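Local coordinates for protein coatomer subunit delta (Saccharomyces cerevisiae, PDB 5FJZ) that serves as the delta subunit of the coatomer (COPI) vesicle coat, its mu-homology domain binding a tryptophan-based motif of the tethering protein Dsl1, at residues A[10-24]-A[37-51]. Residues are numbered along the deposited sequence; the frame is centred on the assembly and turned at random.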
# COMPACT_ATOMS: atom_id res chain seq x y z
N PRO A 10 -10.62 -14.72 -19.26
CA PRO A 10 -10.63 -15.87 -20.17
C PRO A 10 -11.69 -16.90 -19.80
O PRO A 10 -11.99 -17.06 -18.63
CB PRO A 10 -9.25 -16.50 -19.97
CG PRO A 10 -8.45 -15.52 -19.21
CD PRO A 10 -9.35 -14.59 -18.51
N GLU A 11 -12.28 -17.56 -20.79
CA GLU A 11 -13.29 -18.58 -20.52
C GLU A 11 -12.64 -19.88 -20.08
O GLU A 11 -11.56 -20.25 -20.52
CB GLU A 11 -14.16 -18.85 -21.76
CG GLU A 11 -15.21 -19.96 -21.55
CD GLU A 11 -16.21 -20.08 -22.70
OE1 GLU A 11 -16.14 -19.28 -23.67
OE2 GLU A 11 -17.06 -21.00 -22.62
N ASN A 12 -13.30 -20.52 -19.15
CA ASN A 12 -12.88 -21.78 -18.59
C ASN A 12 -13.89 -22.80 -19.03
O ASN A 12 -15.07 -22.63 -18.76
CB ASN A 12 -12.86 -21.67 -17.05
CG ASN A 12 -12.36 -22.92 -16.33
OD1 ASN A 12 -12.36 -23.00 -15.10
ND2 ASN A 12 -11.91 -23.92 -17.08
N ASN A 13 -13.44 -23.90 -19.64
CA ASN A 13 -14.39 -24.94 -20.09
C ASN A 13 -14.46 -26.16 -19.16
O ASN A 13 -15.15 -27.18 -19.43
CB ASN A 13 -14.05 -25.28 -21.54
CG ASN A 13 -14.27 -24.10 -22.50
OD1 ASN A 13 -15.31 -23.41 -22.47
ND2 ASN A 13 -13.28 -23.83 -23.32
N GLY A 14 -13.75 -26.04 -18.04
CA GLY A 14 -13.67 -27.06 -17.01
C GLY A 14 -12.51 -26.84 -16.07
O GLY A 14 -12.66 -26.47 -14.88
N ILE A 15 -11.33 -27.08 -16.59
CA ILE A 15 -10.06 -26.75 -15.94
C ILE A 15 -9.33 -25.73 -16.79
O ILE A 15 -9.09 -25.95 -17.98
CB ILE A 15 -9.14 -27.98 -15.75
CG1 ILE A 15 -9.81 -28.94 -14.75
CG2 ILE A 15 -7.78 -27.56 -15.20
CD1 ILE A 15 -9.08 -30.23 -14.52
N LEU A 16 -8.88 -24.64 -16.14
CA LEU A 16 -8.01 -23.69 -16.80
C LEU A 16 -6.85 -23.40 -15.93
O LEU A 16 -7.03 -22.95 -14.77
CB LEU A 16 -8.77 -22.38 -17.15
CG LEU A 16 -7.93 -21.29 -17.81
CD1 LEU A 16 -7.49 -21.68 -19.23
CD2 LEU A 16 -8.77 -20.04 -17.93
N ILE A 17 -5.63 -23.61 -16.48
CA ILE A 17 -4.41 -23.36 -15.75
C ILE A 17 -3.73 -22.12 -16.32
O ILE A 17 -3.58 -22.01 -17.54
CB ILE A 17 -3.45 -24.60 -15.84
CG1 ILE A 17 -4.06 -25.81 -15.11
CG2 ILE A 17 -2.09 -24.23 -15.30
CD1 ILE A 17 -3.45 -27.11 -15.57
N SER A 18 -3.36 -21.17 -15.45
CA SER A 18 -2.72 -19.94 -15.87
C SER A 18 -1.33 -19.90 -15.28
O SER A 18 -1.15 -20.02 -14.08
CB SER A 18 -3.53 -18.73 -15.42
OG SER A 18 -2.90 -17.56 -15.84
N ILE A 19 -0.30 -19.71 -16.16
CA ILE A 19 1.04 -19.58 -15.68
C ILE A 19 1.46 -18.14 -15.93
O ILE A 19 1.58 -17.71 -17.13
CB ILE A 19 1.96 -20.56 -16.44
CG1 ILE A 19 1.49 -22.01 -16.22
CG2 ILE A 19 3.40 -20.42 -16.00
CD1 ILE A 19 2.18 -23.04 -17.13
N LYS A 20 1.60 -17.38 -14.85
CA LYS A 20 1.76 -15.91 -14.99
C LYS A 20 3.09 -15.49 -14.48
O LYS A 20 3.44 -15.83 -13.34
CB LYS A 20 0.64 -15.23 -14.20
CG LYS A 20 -0.75 -15.40 -14.78
CD LYS A 20 -1.82 -14.76 -13.86
CE LYS A 20 -3.05 -14.39 -14.66
NZ LYS A 20 -4.25 -14.20 -13.78
N GLU A 21 3.90 -14.84 -15.30
CA GLU A 21 5.21 -14.31 -14.89
C GLU A 21 5.30 -12.82 -15.03
O GLU A 21 4.70 -12.19 -15.96
CB GLU A 21 6.38 -15.02 -15.59
CG GLU A 21 6.39 -16.47 -15.17
CD GLU A 21 7.43 -17.34 -15.81
OE1 GLU A 21 7.86 -17.00 -16.95
OE2 GLU A 21 7.85 -18.33 -15.16
N VAL A 22 5.91 -12.20 -14.03
CA VAL A 22 6.11 -10.74 -13.98
C VAL A 22 7.59 -10.42 -13.81
O VAL A 22 8.26 -11.04 -13.03
CB VAL A 22 5.37 -10.15 -12.77
CG1 VAL A 22 5.63 -8.66 -12.62
CG2 VAL A 22 3.90 -10.42 -12.87
N ILE A 23 8.08 -9.50 -14.64
CA ILE A 23 9.51 -9.22 -14.70
C ILE A 23 9.74 -7.78 -14.30
O ILE A 23 9.15 -6.87 -14.90
CB ILE A 23 10.13 -9.56 -16.08
CG1 ILE A 23 11.66 -9.26 -16.15
CG2 ILE A 23 9.39 -8.89 -17.23
CD1 ILE A 23 12.47 -10.19 -15.29
N ASN A 24 10.65 -7.59 -13.36
CA ASN A 24 11.25 -6.33 -13.02
C ASN A 24 12.70 -6.31 -13.54
O ASN A 24 13.45 -7.35 -13.46
CB ASN A 24 11.35 -6.09 -11.50
CG ASN A 24 10.00 -6.06 -10.78
OD1 ASN A 24 9.85 -6.67 -9.73
ND2 ASN A 24 9.05 -5.44 -11.32
N GLU A 37 14.35 -9.14 -11.50
CA GLU A 37 13.59 -10.00 -10.64
C GLU A 37 12.36 -10.48 -11.34
O GLU A 37 11.55 -9.69 -11.86
CB GLU A 37 13.23 -9.31 -9.34
CG GLU A 37 12.31 -10.13 -8.41
CD GLU A 37 11.64 -9.29 -7.33
OE1 GLU A 37 11.15 -8.15 -7.60
OE2 GLU A 37 11.63 -9.75 -6.17
N LEU A 38 12.23 -11.79 -11.42
CA LEU A 38 11.12 -12.46 -12.03
C LEU A 38 10.25 -13.10 -10.93
O LEU A 38 10.75 -13.88 -10.13
CB LEU A 38 11.62 -13.49 -13.04
CG LEU A 38 10.78 -14.50 -13.87
CD1 LEU A 38 9.73 -15.40 -13.11
CD2 LEU A 38 10.14 -13.91 -15.12
N LYS A 39 8.95 -12.92 -11.02
CA LYS A 39 8.00 -13.57 -10.09
C LYS A 39 7.04 -14.33 -10.82
O LYS A 39 6.55 -13.87 -11.89
CB LYS A 39 7.31 -12.49 -9.25
CG LYS A 39 8.24 -11.81 -8.29
CD LYS A 39 7.57 -10.60 -7.61
CE LYS A 39 7.06 -10.90 -6.23
NZ LYS A 39 7.04 -9.64 -5.40
N GLY A 40 6.74 -15.55 -10.38
CA GLY A 40 5.71 -16.33 -11.11
C GLY A 40 4.68 -16.95 -10.23
O GLY A 40 4.97 -17.20 -9.09
N VAL A 41 3.54 -17.26 -10.80
CA VAL A 41 2.51 -18.01 -10.11
C VAL A 41 1.85 -18.94 -11.06
O VAL A 41 1.61 -18.59 -12.26
CB VAL A 41 1.49 -17.02 -9.40
CG1 VAL A 41 0.64 -16.25 -10.39
CG2 VAL A 41 0.47 -17.79 -8.56
N LEU A 42 1.43 -20.11 -10.56
CA LEU A 42 0.62 -21.03 -11.25
C LEU A 42 -0.78 -21.02 -10.60
O LEU A 42 -0.90 -21.31 -9.43
CB LEU A 42 1.28 -22.39 -11.11
CG LEU A 42 0.59 -23.28 -12.11
CD1 LEU A 42 1.45 -24.32 -12.74
CD2 LEU A 42 -0.54 -23.96 -11.43
N GLU A 43 -1.79 -20.62 -11.36
CA GLU A 43 -3.15 -20.50 -10.89
C GLU A 43 -4.01 -21.57 -11.56
O GLU A 43 -3.87 -21.87 -12.77
CB GLU A 43 -3.73 -19.15 -11.25
CG GLU A 43 -3.13 -18.02 -10.45
CD GLU A 43 -3.70 -16.66 -10.81
OE1 GLU A 43 -4.52 -16.54 -11.74
OE2 GLU A 43 -3.30 -15.69 -10.16
N LEU A 44 -4.89 -22.14 -10.77
CA LEU A 44 -5.85 -23.13 -11.21
C LEU A 44 -7.27 -22.61 -11.06
O LEU A 44 -7.60 -22.11 -10.00
CB LEU A 44 -5.61 -24.41 -10.33
CG LEU A 44 -6.56 -25.58 -10.53
CD1 LEU A 44 -6.44 -26.06 -11.96
CD2 LEU A 44 -6.21 -26.69 -9.53
N ARG A 45 -8.07 -22.71 -12.12
CA ARG A 45 -9.49 -22.43 -12.10
C ARG A 45 -10.21 -23.73 -12.48
O ARG A 45 -9.93 -24.36 -13.53
CB ARG A 45 -9.86 -21.33 -13.03
CG ARG A 45 -9.52 -19.91 -12.61
CD ARG A 45 -9.70 -18.92 -13.76
NE ARG A 45 -11.05 -18.94 -14.34
CZ ARG A 45 -11.44 -18.29 -15.45
NH1 ARG A 45 -10.57 -17.57 -16.11
NH2 ARG A 45 -12.68 -18.36 -15.90
N ILE A 46 -11.16 -24.10 -11.67
CA ILE A 46 -12.02 -25.22 -11.94
C ILE A 46 -13.50 -24.85 -11.84
O ILE A 46 -13.93 -24.24 -10.87
CB ILE A 46 -11.73 -26.39 -11.01
CG1 ILE A 46 -10.26 -26.79 -11.18
CG2 ILE A 46 -12.61 -27.58 -11.39
CD1 ILE A 46 -9.82 -27.88 -10.25
N ASN A 47 -14.27 -25.16 -12.87
CA ASN A 47 -15.66 -24.77 -12.84
C ASN A 47 -16.62 -25.92 -13.08
O ASN A 47 -17.80 -25.70 -13.20
CB ASN A 47 -15.91 -23.60 -13.78
CG ASN A 47 -15.86 -23.97 -15.24
OD1 ASN A 47 -15.69 -25.15 -15.64
ND2 ASN A 47 -16.12 -22.98 -16.03
N ASP A 48 -16.09 -27.14 -13.03
CA ASP A 48 -16.90 -28.40 -13.15
C ASP A 48 -16.54 -29.30 -12.01
O ASP A 48 -15.40 -29.75 -11.88
CB ASP A 48 -16.60 -29.02 -14.51
CG ASP A 48 -17.30 -30.37 -14.76
OD1 ASP A 48 -17.93 -30.99 -13.84
OD2 ASP A 48 -17.20 -30.81 -15.93
N HIS A 49 -17.50 -29.55 -11.14
CA HIS A 49 -17.29 -30.34 -9.95
C HIS A 49 -16.67 -31.75 -10.23
O HIS A 49 -15.96 -32.30 -9.43
CB HIS A 49 -18.62 -30.46 -9.17
CG HIS A 49 -19.87 -29.92 -9.87
ND1 HIS A 49 -20.04 -28.59 -10.25
CD2 HIS A 49 -21.04 -30.54 -10.16
CE1 HIS A 49 -21.24 -28.44 -10.76
NE2 HIS A 49 -21.87 -29.60 -10.72
N ASP A 50 -17.01 -32.31 -11.38
CA ASP A 50 -16.47 -33.61 -11.79
C ASP A 50 -14.98 -33.56 -12.03
O ASP A 50 -14.36 -34.59 -12.08
CB ASP A 50 -17.17 -34.08 -13.07
CG ASP A 50 -18.62 -34.44 -12.84
OD1 ASP A 50 -18.96 -34.81 -11.67
OD2 ASP A 50 -19.43 -34.33 -13.79
N LEU A 51 -14.41 -32.36 -12.14
CA LEU A 51 -12.99 -32.22 -12.39
C LEU A 51 -12.15 -31.74 -11.18
O LEU A 51 -10.97 -31.46 -11.32
CB LEU A 51 -12.84 -31.26 -13.58
CG LEU A 51 -13.49 -31.66 -14.89
CD1 LEU A 51 -13.27 -30.58 -15.95
CD2 LEU A 51 -12.98 -32.98 -15.43
O HOH W 1 9.09 -9.17 -10.62
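Backbone bonds pair strand 15-24 with strand 37-46 in unbroken antiparallel register, from Ile15 opposite Ile46 to Asn24 opposite Glu37. Leu16, Ser18, Lys20, Val22 and Asn24 form the hydrogen-bonded pairs, each with two N-H...O bonds, and Asn47 N to Gly14 O (2.9 Å) carries the ladder one step beyond the strands.

Of all the residues here, Arg45 is covered most by the opposite segment. Its chain bends at chi3 (56°), laying the guanidinium over Leu16 CD2, which lies 3.6 Å from Arg45 NH1. End-on, NH1 and NH2 both grip Pro10 O, at 2.9 and 3.1 Å, with the oxygen near the guanidinium plane; Asp101 takes NE in a salt bridge. Replacing Arg45 with an alanine is likely to leave Pro10 O without both donors and Asp101 without its charged mate. Beside it the amides of Asn12 and Asn47 stack, their planes 13° apart, and Asn47 ND2 donates to Asn12 O (2.9 Å) from above the carbonyl plane. On the same face Lys20 NZ meets Glu43 OE1 in a 3.1 Å salt bridge, next to the bound peptide, whose backbone packs on Glu43.

The other face is mostly apolar. Leu44 CD1 touches both Ile15 CG2 (3.8 Å) and Ile17 CG1, while Leu42 touches Ile17 and Ile19; Ile241 and Val244 of strand 241-246 add to this layer. Glu21 is the exception, buried with its carboxylate hydrogen-bonded to Thr237 and Trp109.

The two strands form a beta hairpin within the mixed sheet of the mu-homology domain, flanked by strands 104-113 and 257-269, and the hairpin itself belongs to the region that interacts with Dsl1.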